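Local coordinates for putative nucleolar GTP-binding protein 1 (PDB 2QU8) that binds guanine nucleotide and is probably a GTPase of the nucleolar NOG1 family, with a likely part in ribosome assembly, at residues G110-I115 against K143-G148; K30-S35 against Y78-T83; F71-N76 against A195-C200; N131-I136 against K169-N174. All coordinates share one frame; numbering follows the deposited sequence.

Contact 1: G110-I115 against K143-G148; sequences GVILFI and KSIVIG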
loop_
_atom_site.group_PDB
_atom_site.type_symbol
_atom_site.label_atom_id
_atom_site.label_comp_id
_atom_site.label_asym_id
_atom_site.label_seq_id
_atom_site.Cartn_x
_atom_site.Cartn_y
_atom_site.Cartn_z
ATOM N N GLY A 110 4.695 5.250 6.888
ATOM C CA GLY A 110 4.331 4.090 6.072
ATOM C C GLY A 110 4.706 4.055 4.599
ATOM O O GLY A 110 5.037 5.081 3.989
ATOM N N VAL A 111 4.658 2.845 4.045
ATOM C CA VAL A 111 4.771 2.600 2.616
ATOM C C VAL A 111 3.410 2.052 2.166
ATOM O O VAL A 111 2.770 1.315 2.911
ATOM C CB VAL A 111 5.915 1.586 2.311
ATOM C CG1 VAL A 111 5.700 0.264 3.047
ATOM C CG2 VAL A 111 6.057 1.336 0.826
ATOM N N ILE A 112 2.961 2.422 0.971
ATOM C CA ILE A 112 1.666 1.938 0.468
ATOM C C ILE A 112 1.858 0.622 -0.252
ATOM O O ILE A 112 2.779 0.481 -1.059
ATOM C CB ILE A 112 1.005 2.928 -0.535
ATOM C CG1 ILE A 112 1.111 4.377 -0.048
ATOM C CG2 ILE A 112 -0.469 2.528 -0.848
ATOM C CD1 ILE A 112 0.445 4.663 1.299
ATOM N N LEU A 113 1.014 -0.355 0.056
ATOM C CA LEU A 113 0.901 -1.526 -0.796
ATOM C C LEU A 113 -0.469 -1.468 -1.467
ATOM O O LEU A 113 -1.486 -1.743 -0.829
ATOM C CB LEU A 113 1.089 -2.830 -0.010
ATOM C CG LEU A 113 0.925 -4.164 -0.761
ATOM C CD1 LEU A 113 1.756 -4.245 -2.048
ATOM C CD2 LEU A 113 1.270 -5.324 0.155
ATOM N N PHE A 114 -0.473 -1.079 -2.740
ATOM C CA PHE A 114 -1.681 -1.042 -3.559
ATOM C C PHE A 114 -1.770 -2.331 -4.355
ATOM O O PHE A 114 -0.932 -2.608 -5.225
ATOM C CB PHE A 114 -1.730 0.185 -4.497
ATOM C CG PHE A 114 -3.056 0.349 -5.208
ATOM C CD1 PHE A 114 -4.062 1.145 -4.662
ATOM C CD2 PHE A 114 -3.311 -0.320 -6.402
ATOM C CE1 PHE A 114 -5.297 1.284 -5.308
ATOM C CE2 PHE A 114 -4.542 -0.191 -7.053
ATOM C CZ PHE A 114 -5.530 0.614 -6.505
ATOM N N ILE A 115 -2.799 -3.114 -4.053
ATOM C CA ILE A 115 -2.960 -4.419 -4.653
ATOM C C ILE A 115 -3.941 -4.377 -5.820
ATOM O O ILE A 115 -5.062 -3.869 -5.691
ATOM C CB ILE A 115 -3.392 -5.484 -3.617
ATOM C CG1 ILE A 115 -2.359 -5.557 -2.475
ATOM C CG2 ILE A 115 -3.594 -6.846 -4.306
ATOM C CD1 ILE A 115 -2.645 -6.596 -1.396
ATOM N N LYS A 143 4.853 9.297 -0.558
ATOM C CA LYS A 143 5.473 8.126 0.051
ATOM C C LYS A 143 5.868 7.129 -1.026
ATOM O O LYS A 143 5.468 7.256 -2.184
ATOM C CB LYS A 143 4.485 7.439 0.996
ATOM C CG LYS A 143 4.040 8.266 2.159
ATOM C CD LYS A 143 2.993 7.526 2.960
ATOM C CE LYS A 143 3.085 7.893 4.429
ATOM N NZ LYS A 143 3.242 9.366 4.649
ATOM N N SER A 144 6.650 6.133 -0.632
ATOM C CA SER A 144 6.908 4.976 -1.469
ATOM C C SER A 144 5.659 4.117 -1.646
ATOM O O SER A 144 4.782 4.090 -0.781
ATOM C CB SER A 144 8.032 4.140 -0.878
ATOM O OG SER A 144 9.275 4.575 -1.389
ATOM N N ILE A 145 5.593 3.428 -2.782
ATOM C CA ILE A 145 4.467 2.563 -3.123
ATOM C C ILE A 145 4.979 1.258 -3.702
ATOM O O ILE A 145 5.872 1.255 -4.553
ATOM C CB ILE A 145 3.508 3.242 -4.158
ATOM C CG1 ILE A 145 2.978 4.581 -3.625
ATOM C CG2 ILE A 145 2.348 2.290 -4.549
ATOM C CD1 ILE A 145 2.321 5.484 -4.669
ATOM N N VAL A 146 4.432 0.146 -3.233
ATOM C CA VAL A 146 4.593 -1.116 -3.936
ATOM C C VAL A 146 3.266 -1.413 -4.635
ATOM O O VAL A 146 2.206 -1.323 -4.018
ATOM C CB VAL A 146 4.996 -2.276 -2.989
ATOM C CG1 VAL A 146 5.115 -3.587 -3.750
ATOM C CG2 VAL A 146 6.309 -1.958 -2.278
ATOM N N ILE A 147 3.327 -1.730 -5.928
ATOM C CA ILE A 147 2.145 -2.210 -6.638
ATOM C C ILE A 147 2.179 -3.722 -6.570
ATOM O O ILE A 147 3.107 -4.354 -7.086
ATOM C CB ILE A 147 2.086 -1.761 -8.133
ATOM C CG1 ILE A 147 2.202 -0.237 -8.283
ATOM C CG2 ILE A 147 0.817 -2.293 -8.806
ATOM C CD1 ILE A 147 1.025 0.566 -7.779
ATOM N N GLY A 148 1.183 -4.298 -5.904
ATOM C CA GLY A 148 1.094 -5.740 -5.785
ATOM C C GLY A 148 0.167 -6.308 -6.835
ATOM O O GLY A 148 -0.997 -5.912 -6.919
HETATM O O HOH W 1 7.435 5.623 2.461
#
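Strands 110-115 and 145-148 run parallel, their axes 4.6 Å apart, and pair Ile112 with Ile145, Leu113 with Val146, Phe114 with Ile147 and Ile115 with Gly148. They are neighbouring central strands of the P-loop GTPase sheet, joined by a beta-alpha-beta crossover through helix 126-137. Ile112 and Phe114 use both their N-H and C=O groups here, the pattern of a parallel ladder: Ile112 N gives to Ser144 O at 3.0 Å, almost straight at 173°, and Val146 N to Ile112 O at 2.8 Å. Phe114 N then bonds to Val146 O, and Gly148 N to Phe114 O.

Valine and isoleucine, branched at CB, favour extended backbone, and their apolar side chains meet helices on both faces of this buried sheet. On one, Ile112 and Ile145 stand side by side, CB of the first 4.0 Å from CG1 of the second, and Phe133 of helix 126-137 packs against Ile145 and Ile147. On the other, Leu113 has CG anti to its own N (chi1 177°), and from there CD1 reaches Val146 CG1 at 3.8 Å; Val146 also meets helix 192-222. Where the ladder begins, a water bridges Gly110 O and Ser144 N. Lys143 reaches past Gly110, its aliphatic chain crossing Ile112 at about a right angle and its NZ bonded to Ala106 O, while its CD lies 3.3 Å from Gly110 O.

Contact 2: K30-S35 against Y78-T83; sequences KTIILS and YQIIDT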
loop_
_atom_site.group_PDB
_atom_site.type_symbol
_atom_site.label_atom_id
_atom_site.label_comp_id
_atom_site.label_asym_id
_atom_site.label_seq_id
_atom_site.Cartn_x
_atom_site.Cartn_y
_atom_site.Cartn_z
ATOM N N LYS A 30 6.771 1.734 11.917
ATOM C CA LYS A 30 6.873 1.363 10.505
ATOM C C LYS A 30 5.607 0.619 10.066
ATOM O O LYS A 30 5.190 -0.351 10.704
ATOM C CB LYS A 30 8.116 0.513 10.261
ATOM C CG LYS A 30 9.424 1.236 10.562
ATOM C CD LYS A 30 10.633 0.361 10.254
ATOM C CE LYS A 30 10.829 -0.725 11.289
ATOM N NZ LYS A 30 11.051 -0.159 12.657
ATOM N N THR A 31 4.996 1.089 8.983
ATOM C CA THR A 31 3.683 0.609 8.581
ATOM C C THR A 31 3.589 0.293 7.094
ATOM O O THR A 31 4.053 1.064 6.251
ATOM C CB THR A 31 2.587 1.669 8.920
ATOM O OG1 THR A 31 2.628 1.986 10.316
ATOM C CG2 THR A 31 1.178 1.175 8.550
ATOM N N ILE A 32 2.963 -0.832 6.774
ATOM C CA ILE A 32 2.455 -1.041 5.421
ATOM C C ILE A 32 0.969 -0.637 5.391
ATOM O O ILE A 32 0.151 -1.153 6.151
ATOM C CB ILE A 32 2.663 -2.496 4.930
ATOM C CG1 ILE A 32 4.162 -2.850 4.914
ATOM C CG2 ILE A 32 2.093 -2.682 3.537
ATOM C CD1 ILE A 32 4.410 -4.342 4.786
ATOM N N ILE A 33 0.641 0.313 4.528
ATOM C CA ILE A 33 -0.738 0.758 4.358
ATOM C C ILE A 33 -1.323 0.035 3.163
ATOM O O ILE A 33 -0.884 0.250 2.035
ATOM C CB ILE A 33 -0.808 2.292 4.144
ATOM C CG1 ILE A 33 -0.186 3.010 5.347
ATOM C CG2 ILE A 33 -2.273 2.746 3.885
ATOM C CD1 ILE A 33 0.330 4.424 5.041
ATOM N N LEU A 34 -2.298 -0.836 3.408
ATOM C CA LEU A 34 -2.924 -1.570 2.315
ATOM C C LEU A 34 -4.001 -0.753 1.617
ATOM O O LEU A 34 -4.831 -0.105 2.267
ATOM C CB LEU A 34 -3.498 -2.905 2.791
ATOM C CG LEU A 34 -2.483 -4.005 3.109
ATOM C CD1 LEU A 34 -3.160 -5.070 3.962
ATOM C CD2 LEU A 34 -1.898 -4.601 1.825
ATOM N N SER A 35 -3.988 -0.821 0.290
ATOM C CA SER A 35 -4.971 -0.139 -0.547
ATOM C C SER A 35 -5.256 -0.980 -1.795
ATOM O O SER A 35 -4.467 -1.849 -2.159
ATOM C CB SER A 35 -4.455 1.256 -0.911
ATOM O OG SER A 35 -5.380 1.964 -1.721
ATOM N N TYR A 78 6.777 -4.120 12.790
ATOM C CA TYR A 78 5.937 -3.506 11.769
ATOM C C TYR A 78 4.457 -3.639 12.088
ATOM O O TYR A 78 4.032 -4.574 12.765
ATOM C CB TYR A 78 6.207 -4.147 10.409
ATOM C CG TYR A 78 7.567 -3.828 9.819
ATOM C CD1 TYR A 78 7.732 -2.750 8.955
ATOM C CD2 TYR A 78 8.683 -4.614 10.117
ATOM C CE1 TYR A 78 8.977 -2.446 8.414
ATOM C CE2 TYR A 78 9.938 -4.324 9.570
ATOM C CZ TYR A 78 10.075 -3.240 8.724
ATOM O OH TYR A 78 11.310 -2.940 8.184
ATOM N N GLN A 79 3.679 -2.688 11.591
ATOM C CA GLN A 79 2.240 -2.873 11.510
ATOM C C GLN A 79 1.783 -2.851 10.054
ATOM O O GLN A 79 2.450 -2.298 9.185
ATOM C CB GLN A 79 1.492 -1.852 12.362
ATOM C CG GLN A 79 1.772 -0.400 12.024
ATOM C CD GLN A 79 1.335 0.554 13.126
ATOM O OE1 GLN A 79 1.010 0.132 14.237
ATOM N NE2 GLN A 79 1.329 1.849 12.822
ATOM N N ILE A 80 0.656 -3.491 9.786
ATOM C CA ILE A 80 0.078 -3.458 8.462
ATOM C C ILE A 80 -1.417 -3.163 8.605
ATOM O O ILE A 80 -2.129 -3.860 9.326
ATOM C CB ILE A 80 0.415 -4.745 7.639
ATOM C CG1 ILE A 80 -0.237 -4.696 6.252
ATOM C CG2 ILE A 80 0.106 -6.049 8.450
ATOM C CD1 ILE A 80 0.342 -5.691 5.250
ATOM N N ILE A 81 -1.865 -2.099 7.948
ATOM C CA ILE A 81 -3.212 -1.571 8.150
ATOM C C ILE A 81 -4.096 -1.771 6.924
ATOM O O ILE A 81 -3.684 -1.517 5.786
ATOM C CB ILE A 81 -3.175 -0.078 8.574
ATOM C CG1 ILE A 81 -2.335 0.081 9.851
ATOM C CG2 ILE A 81 -4.587 0.460 8.826
ATOM C CD1 ILE A 81 -2.016 1.510 10.208
ATOM N N ASP A 82 -5.318 -2.228 7.178
ATOM C CA ASP A 82 -6.320 -2.440 6.148
ATOM C C ASP A 82 -7.546 -1.631 6.574
ATOM O O ASP A 82 -8.031 -1.774 7.698
ATOM C CB ASP A 82 -6.651 -3.949 6.029
ATOM C CG ASP A 82 -7.623 -4.268 4.884
ATOM O OD1 ASP A 82 -7.586 -3.589 3.841
ATOM O OD2 ASP A 82 -8.419 -5.225 5.016
ATOM N N THR A 83 -8.020 -0.761 5.690
ATOM C CA THR A 83 -9.186 0.076 5.980
ATOM C C THR A 83 -10.260 -0.105 4.920
ATOM O O THR A 83 -10.432 0.760 4.065
ATOM C CB THR A 83 -8.816 1.579 6.079
ATOM O OG1 THR A 83 -8.081 1.970 4.915
ATOM C CG2 THR A 83 -7.969 1.833 7.285
HETATM O O HOH W 2 -7.193 -1.095 2.907
HETATM O O HOH W 3 -5.376 1.048 4.882
#
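Tyr78 meets Lys30 near the start of two parallel strands, 30-35 and 76-82, in the P-loop GTPase sheet; the first leads into the probable P-loop, and the second ends beside the nucleotide. The lysine chain bends over the Tyr78 ring and sets CE above one face, 4.0 Å from the centroid, a CH-pi contact; its NZ is too far off for more than a weak cation-pi attraction. A long flexible chain suits this partly exposed position, since its methylenes can shield an aromatic face. The Tyr78 hydroxyl bonds to Lys204 of helix 192-222.

Gln79 follows, its N bonded to Lys30 O at 2.9 Å and its O taking Ile32 N. Its CG lies between the backbone N and carbonyl carbon (chi1 58°), which carries the amide across to Thr31: NE2 gives to OG1 at 2.8 Å, with OG1 close to the amide plane. NE2 has a second acceptor in Asn26 O, so this buried amide is gripped twice.

Ile80 lies on the face of Ile32 and Leu34, and its CG1 touches Leu34 CD1 at 3.7 Å. Ile81 turns to the other face, where its CD1 meets Thr31 CG2 at 3.6 Å; its backbone bonds to Ile32 O and Leu34 N. Asp82 carries the strand to the site, its side chain about 4 Å from GDP at the nearest atoms and touching Lys42 and Ser43. Beyond it, a water accepts from Thr83 N at 2.9 Å.

Contact 3: F71-N76 against A195-C200; sequences FDHKLN and AKITAC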
loop_
_atom_site.group_PDB
_atom_site.type_symbol
_atom_site.label_atom_id
_atom_site.label_comp_id
_atom_site.label_asym_id
_atom_site.label_seq_id
_atom_site.Cartn_x
_atom_site.Cartn_y
_atom_site.Cartn_z
ATOM N N PHE A 71 3.746 -7.552 12.753
ATOM C CA PHE A 71 4.789 -8.535 12.466
ATOM C C PHE A 71 6.186 -7.958 12.669
ATOM O O PHE A 71 6.379 -6.742 12.650
ATOM C CB PHE A 71 4.639 -9.120 11.049
ATOM C CG PHE A 71 4.847 -8.118 9.939
ATOM C CD1 PHE A 71 6.097 -7.961 9.347
ATOM C CD2 PHE A 71 3.788 -7.341 9.477
ATOM C CE1 PHE A 71 6.292 -7.035 8.323
ATOM C CE2 PHE A 71 3.973 -6.413 8.452
ATOM C CZ PHE A 71 5.226 -6.264 7.870
ATOM N N ASP A 72 7.146 -8.850 12.879
ATOM C CA ASP A 72 8.546 -8.481 12.925
ATOM C C ASP A 72 9.229 -8.928 11.654
ATOM O O ASP A 72 8.940 -10.001 11.113
ATOM C CB ASP A 72 9.251 -9.112 14.126
ATOM C CG ASP A 72 8.560 -8.807 15.438
ATOM O OD1 ASP A 72 7.942 -7.729 15.554
ATOM O OD2 ASP A 72 8.632 -9.651 16.355
ATOM N N HIS A 73 10.127 -8.083 11.169
ATOM C CA HIS A 73 11.012 -8.462 10.092
ATOM C C HIS A 73 12.399 -7.897 10.341
ATOM O O HIS A 73 12.574 -6.680 10.469
ATOM C CB HIS A 73 10.477 -7.997 8.740
ATOM C CG HIS A 73 11.244 -8.548 7.580
ATOM N ND1 HIS A 73 11.329 -9.900 7.323
ATOM C CD2 HIS A 73 11.965 -7.931 6.615
ATOM C CE1 HIS A 73 12.069 -10.092 6.246
ATOM N NE2 HIS A 73 12.469 -8.914 5.798
ATOM N N LYS A 74 13.369 -8.804 10.421
ATOM C CA LYS A 74 14.775 -8.458 10.630
ATOM C C LYS A 74 14.936 -7.550 11.849
ATOM O O LYS A 74 15.457 -6.434 11.753
ATOM C CB LYS A 74 15.371 -7.833 9.360
ATOM C CG LYS A 74 15.192 -8.678 8.085
ATOM C CD LYS A 74 16.014 -9.975 8.115
ATOM C CE LYS A 74 15.991 -10.669 6.751
ATOM N NZ LYS A 74 17.181 -11.540 6.512
ATOM N N LEU A 75 14.445 -8.050 12.986
ATOM C CA LEU A 75 14.564 -7.412 14.312
ATOM C C LEU A 75 13.772 -6.111 14.486
ATOM O O LEU A 75 13.831 -5.477 15.539
ATOM C CB LEU A 75 16.038 -7.216 14.702
ATOM C CG LEU A 75 16.928 -8.465 14.677
ATOM C CD1 LEU A 75 18.348 -8.112 15.082
ATOM C CD2 LEU A 75 16.358 -9.566 15.573
ATOM N N ASN A 76 13.028 -5.727 13.453
ATOM C CA ASN A 76 12.218 -4.521 13.485
ATOM C C ASN A 76 10.737 -4.852 13.553
ATOM O O ASN A 76 10.286 -5.835 12.978
ATOM C CB ASN A 76 12.506 -3.646 12.266
ATOM C CG ASN A 76 13.906 -3.069 12.277
ATOM O OD1 ASN A 76 14.127 -1.966 12.769
ATOM N ND2 ASN A 76 14.863 -3.819 11.736
ATOM N N ALA A 195 6.976 -10.007 -1.395
ATOM C CA ALA A 195 6.255 -8.734 -1.484
ATOM C C ALA A 195 6.364 -7.916 -0.189
ATOM O O ALA A 195 6.550 -6.696 -0.221
ATOM C CB ALA A 195 4.801 -8.983 -1.829
ATOM N N LYS A 196 6.245 -8.606 0.940
ATOM C CA LYS A 196 6.383 -7.996 2.261
ATOM C C LYS A 196 7.792 -7.423 2.460
ATOM O O LYS A 196 7.955 -6.312 2.960
ATOM C CB LYS A 196 6.062 -9.027 3.342
ATOM C CG LYS A 196 6.027 -8.468 4.756
ATOM C CD LYS A 196 6.136 -9.584 5.787
ATOM C CE LYS A 196 7.558 -10.114 5.912
ATOM N NZ LYS A 196 8.523 -9.000 6.104
ATOM N N ILE A 197 8.799 -8.182 2.038
ATOM C CA ILE A 197 10.205 -7.753 2.106
ATOM C C ILE A 197 10.492 -6.491 1.275
ATOM O O ILE A 197 11.110 -5.551 1.770
ATOM C CB ILE A 197 11.164 -8.924 1.739
ATOM C CG1 ILE A 197 11.051 -10.034 2.799
ATOM C CG2 ILE A 197 12.604 -8.436 1.619
ATOM C CD1 ILE A 197 11.519 -11.406 2.361
ATOM N N THR A 198 10.031 -6.451 0.026
ATOM C CA THR A 198 10.264 -5.256 -0.805
ATOM C C THR A 198 9.553 -3.990 -0.294
ATOM O O THR A 198 10.095 -2.889 -0.416
ATOM C CB THR A 198 10.054 -5.490 -2.342
ATOM O OG1 THR A 198 9.257 -4.434 -2.896
ATOM C CG2 THR A 198 9.395 -6.806 -2.624
ATOM N N ALA A 199 8.360 -4.150 0.288
ATOM C CA ALA A 199 7.674 -3.038 0.960
ATOM C C ALA A 199 8.533 -2.445 2.082
ATOM O O ALA A 199 8.791 -1.240 2.106
ATOM C CB ALA A 199 6.313 -3.479 1.496
ATOM N N CYS A 200 8.985 -3.299 2.992
ATOM C CA CYS A 200 9.810 -2.876 4.121
ATOM C C CYS A 200 11.062 -2.112 3.687
ATOM O O CYS A 200 11.308 -1.011 4.173
ATOM C CB CYS A 200 10.178 -4.079 4.991
ATOM S SG CYS A 200 8.742 -4.828 5.801
#
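Lys196 lies between two rings of the segment 71-76. Its CD sits 3.6 Å from Phe71 CE1, an off-centre CH-pi contact, and the chain then bends at its last two torsions to bring NZ over one face of the His73 imidazole, 3.1 Å from CG. Lysine fits because its methylenes serve the phenyl ring and its tip the imidazole. So close a charge would probably disfavour a protonated His73. Ile197 adds an aliphatic wall to the same imidazole, its CG1 3.5 Å from His73 NE2, the two side chains crossing at about a right angle. Small and polarisable, Cys200 brings SG to the edge of the Phe71 ring, 4.2 Å from CE1 and near the ring plane, a sulfur-aromatic contact.

These partners belong to strand 66-73, near the margin of the GTPase sheet, and to the long helix 192-222 that packs against it. One helical turn separates Lys196 from Cys200, placing both on the face turned to the strand. Farther out, a type I' beta turn from His73 to Asn76 closes the hairpin with strand 76-82, and Lys74 CG covers the opposite face of the His73 ring. Tyr78 of that strand lies nearly parallel to the ring of Phe71, which also touches Ile32 and Ile80.

Contact 4: N131-I136 against K169-N174; sequences NLFYSI and KQILDN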
loop_
_atom_site.group_PDB
_atom_site.type_symbol
_atom_site.label_atom_id
_atom_site.label_comp_id
_atom_site.label_asym_id
_atom_site.label_seq_id
_atom_site.Cartn_x
_atom_site.Cartn_y
_atom_site.Cartn_z
ATOM N N ASN A 131 -7.176 2.948 -12.710
ATOM C CA ASN A 131 -7.935 4.180 -12.513
ATOM C C ASN A 131 -8.145 4.513 -11.038
ATOM O O ASN A 131 -7.999 5.665 -10.635
ATOM C CB ASN A 131 -9.280 4.116 -13.235
ATOM C CG ASN A 131 -9.150 4.281 -14.744
ATOM O OD1 ASN A 131 -8.045 4.265 -15.305
ATOM N ND2 ASN A 131 -10.291 4.427 -15.414
ATOM N N LEU A 132 -8.490 3.508 -10.234
ATOM C CA LEU A 132 -8.607 3.698 -8.787
ATOM C C LEU A 132 -7.282 4.174 -8.184
ATOM O O LEU A 132 -7.269 5.100 -7.371
ATOM C CB LEU A 132 -9.087 2.413 -8.089
ATOM C CG LEU A 132 -9.064 2.356 -6.554
ATOM C CD1 LEU A 132 -9.907 3.453 -5.926
ATOM C CD2 LEU A 132 -9.516 0.987 -6.047
ATOM N N PHE A 133 -6.184 3.535 -8.592
ATOM C CA PHE A 133 -4.852 3.884 -8.095
ATOM C C PHE A 133 -4.499 5.354 -8.328
ATOM O O PHE A 133 -4.036 6.033 -7.414
ATOM C CB PHE A 133 -3.769 2.986 -8.700
ATOM C CG PHE A 133 -2.373 3.438 -8.372
ATOM C CD1 PHE A 133 -1.873 3.306 -7.080
ATOM C CD2 PHE A 133 -1.573 4.031 -9.344
ATOM C CE1 PHE A 133 -0.592 3.739 -6.764
ATOM C CE2 PHE A 133 -0.280 4.461 -9.037
ATOM C CZ PHE A 133 0.209 4.313 -7.744
ATOM N N TYR A 134 -4.718 5.840 -9.545
ATOM C CA TYR A 134 -4.432 7.240 -9.858
ATOM C C TYR A 134 -5.312 8.167 -9.041
ATOM O O TYR A 134 -4.861 9.209 -8.568
ATOM C CB TYR A 134 -4.638 7.533 -11.343
ATOM C CG TYR A 134 -3.675 6.833 -12.281
ATOM C CD1 TYR A 134 -2.297 6.864 -12.072
ATOM C CD2 TYR A 134 -4.149 6.168 -13.398
ATOM C CE1 TYR A 134 -1.416 6.217 -12.963
ATOM C CE2 TYR A 134 -3.293 5.536 -14.282
ATOM C CZ TYR A 134 -1.933 5.556 -14.063
ATOM O OH TYR A 134 -1.112 4.910 -14.968
ATOM N N SER A 135 -6.564 7.761 -8.865
ATOM C CA SER A 135 -7.574 8.574 -8.201
ATOM C C SER A 135 -7.255 8.825 -6.727
ATOM O O SER A 135 -7.683 9.835 -6.157
ATOM C CB SER A 135 -8.950 7.918 -8.369
ATOM O OG SER A 135 -9.851 8.320 -7.363
ATOM N N ILE A 136 -6.490 7.918 -6.122
ATOM C CA ILE A 136 -6.237 7.964 -4.683
ATOM C C ILE A 136 -4.761 8.014 -4.265
ATOM O O ILE A 136 -4.462 8.109 -3.071
ATOM C CB ILE A 136 -6.939 6.786 -3.930
ATOM C CG1 ILE A 136 -6.222 5.453 -4.179
ATOM C CG2 ILE A 136 -8.443 6.721 -4.262
ATOM C CD1 ILE A 136 -6.543 4.411 -3.150
ATOM N N LYS A 169 2.949 -0.065 -17.191
ATOM C CA LYS A 169 4.181 0.664 -17.514
ATOM C C LYS A 169 3.997 2.179 -17.406
ATOM O O LYS A 169 4.884 2.877 -16.906
ATOM C CB LYS A 169 4.695 0.289 -18.908
ATOM C CG LYS A 169 5.973 1.020 -19.309
ATOM C CD LYS A 169 6.661 0.357 -20.495
ATOM C CE LYS A 169 7.457 1.362 -21.319
ATOM N NZ LYS A 169 8.293 2.289 -20.495
ATOM N N GLN A 170 2.845 2.676 -17.857
ATOM C CA GLN A 170 2.522 4.104 -17.747
ATOM C C GLN A 170 2.529 4.631 -16.308
ATOM O O GLN A 170 2.763 5.821 -16.083
ATOM C CB GLN A 170 1.179 4.417 -18.405
ATOM C CG GLN A 170 1.268 4.733 -19.885
ATOM C CD GLN A 170 0.123 5.608 -20.360
ATOM O OE1 GLN A 170 -0.972 5.590 -19.785
ATOM N NE2 GLN A 170 0.369 6.386 -21.414
ATOM N N ILE A 171 2.273 3.747 -15.344
ATOM C CA ILE A 171 2.299 4.116 -13.928
ATOM C C ILE A 171 3.671 4.677 -13.537
ATOM O O ILE A 171 3.761 5.658 -12.798
ATOM C CB ILE A 171 1.882 2.928 -13.012
ATOM C CG1 ILE A 171 0.388 2.620 -13.195
ATOM C CG2 ILE A 171 2.207 3.213 -11.544
ATOM C CD1 ILE A 171 -0.110 1.389 -12.441
ATOM N N LEU A 172 4.732 4.069 -14.060
ATOM C CA LEU A 172 6.100 4.523 -13.792
ATOM C C LEU A 172 6.364 5.950 -14.295
ATOM O O LEU A 172 7.183 6.672 -13.723
ATOM C CB LEU A 172 7.117 3.535 -14.375
ATOM C CG LEU A 172 6.989 2.058 -13.968
ATOM C CD1 LEU A 172 7.922 1.189 -14.798
ATOM C CD2 LEU A 172 7.243 1.843 -12.474
ATOM N N ASP A 173 5.652 6.351 -15.349
ATOM C CA ASP A 173 5.787 7.686 -15.934
ATOM C C ASP A 173 4.883 8.721 -15.254
ATOM O O ASP A 173 5.271 9.879 -15.078
ATOM C CB ASP A 173 5.502 7.638 -17.440
ATOM C CG ASP A 173 6.559 6.859 -18.215
ATOM O OD1 ASP A 173 6.219 5.811 -18.802
ATOM O OD2 ASP A 173 7.731 7.295 -18.240
ATOM N N ASN A 174 3.686 8.296 -14.871
ATOM C CA ASN A 174 2.701 9.181 -14.246
ATOM C C ASN A 174 2.993 9.497 -12.781
ATOM O O ASN A 174 2.489 10.484 -12.237
ATOM C CB ASN A 174 1.297 8.577 -14.371
ATOM C CG ASN A 174 0.694 8.777 -15.748
ATOM O OD1 ASN A 174 0.727 9.878 -16.298
ATOM N ND2 ASN A 174 0.126 7.713 -16.307
#
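Two helices flanking one face of the GTPase sheet, 126-137 and 162-174, run side by side; their segments 131-136 and 169-174 are nearly parallel, with axes 12° and 11.9 Å apart. At that separation large side chains must bridge the gap, and Tyr134 does most of it. Its ring reaches across to put OH 3.3 Å from Ile171 CG1, so that isoleucine meets the phenol end with its ethyl branch. The other branch turns to Phe133: Ile171 CG2 lies 3.7 Å from Phe133 CE2. A beta-branched residue thus serves both aromatics at once, its CG1 set beside its backbone N (chi1 -69°) and CG2 anti to it.

Asn174, an exposed residue, adds a polar touch. Its ND2 gives a weak hydrogen bond to Tyr134 OH at 3.3 Å, the amide plane standing 85° from the ring, while Asn174 CB lies 3.9 Å from Tyr134 CE1. Tyrosine suits this partly exposed gap: it is long enough to span it, and its hydroxyl can accept from the asparagine.

Inward, Phe133 meets Phe114 edge-to-face and rests on Ile145 and Ile147 of strand 145-150. Ile179 of the outermost strand 179-183 touches both Phe133 and Ile171, joining the two helices to the edge of the sheet.

Overall arrangement
Contacts 1 and 2 are the buried core: strands 30-35 and 110-117 are neighbours, and Leu113 N probably bonds to Ile33 O between them. Both are backbone ladders; contact 1 is clad mainly in aliphatic side chains, while contact 2 adds a lysine over an aromatic ring and a glutamine-threonine bond. Contacts 3 and 4, on opposite sides of the chain's centre, span wider gaps with side chains. Contact 3, buried but far from the centre, sets a lysine between rings and reaches Val146 of contact 1 through Ala199; contact 4, only partly buried, combines aromatic-aliphatic packing with a weak polar bond and reaches contact 1 through Phe133. The side chains of Asp82 in contact 2 and Ile115 in contact 1 come within about 4 and 7 Å of GDP.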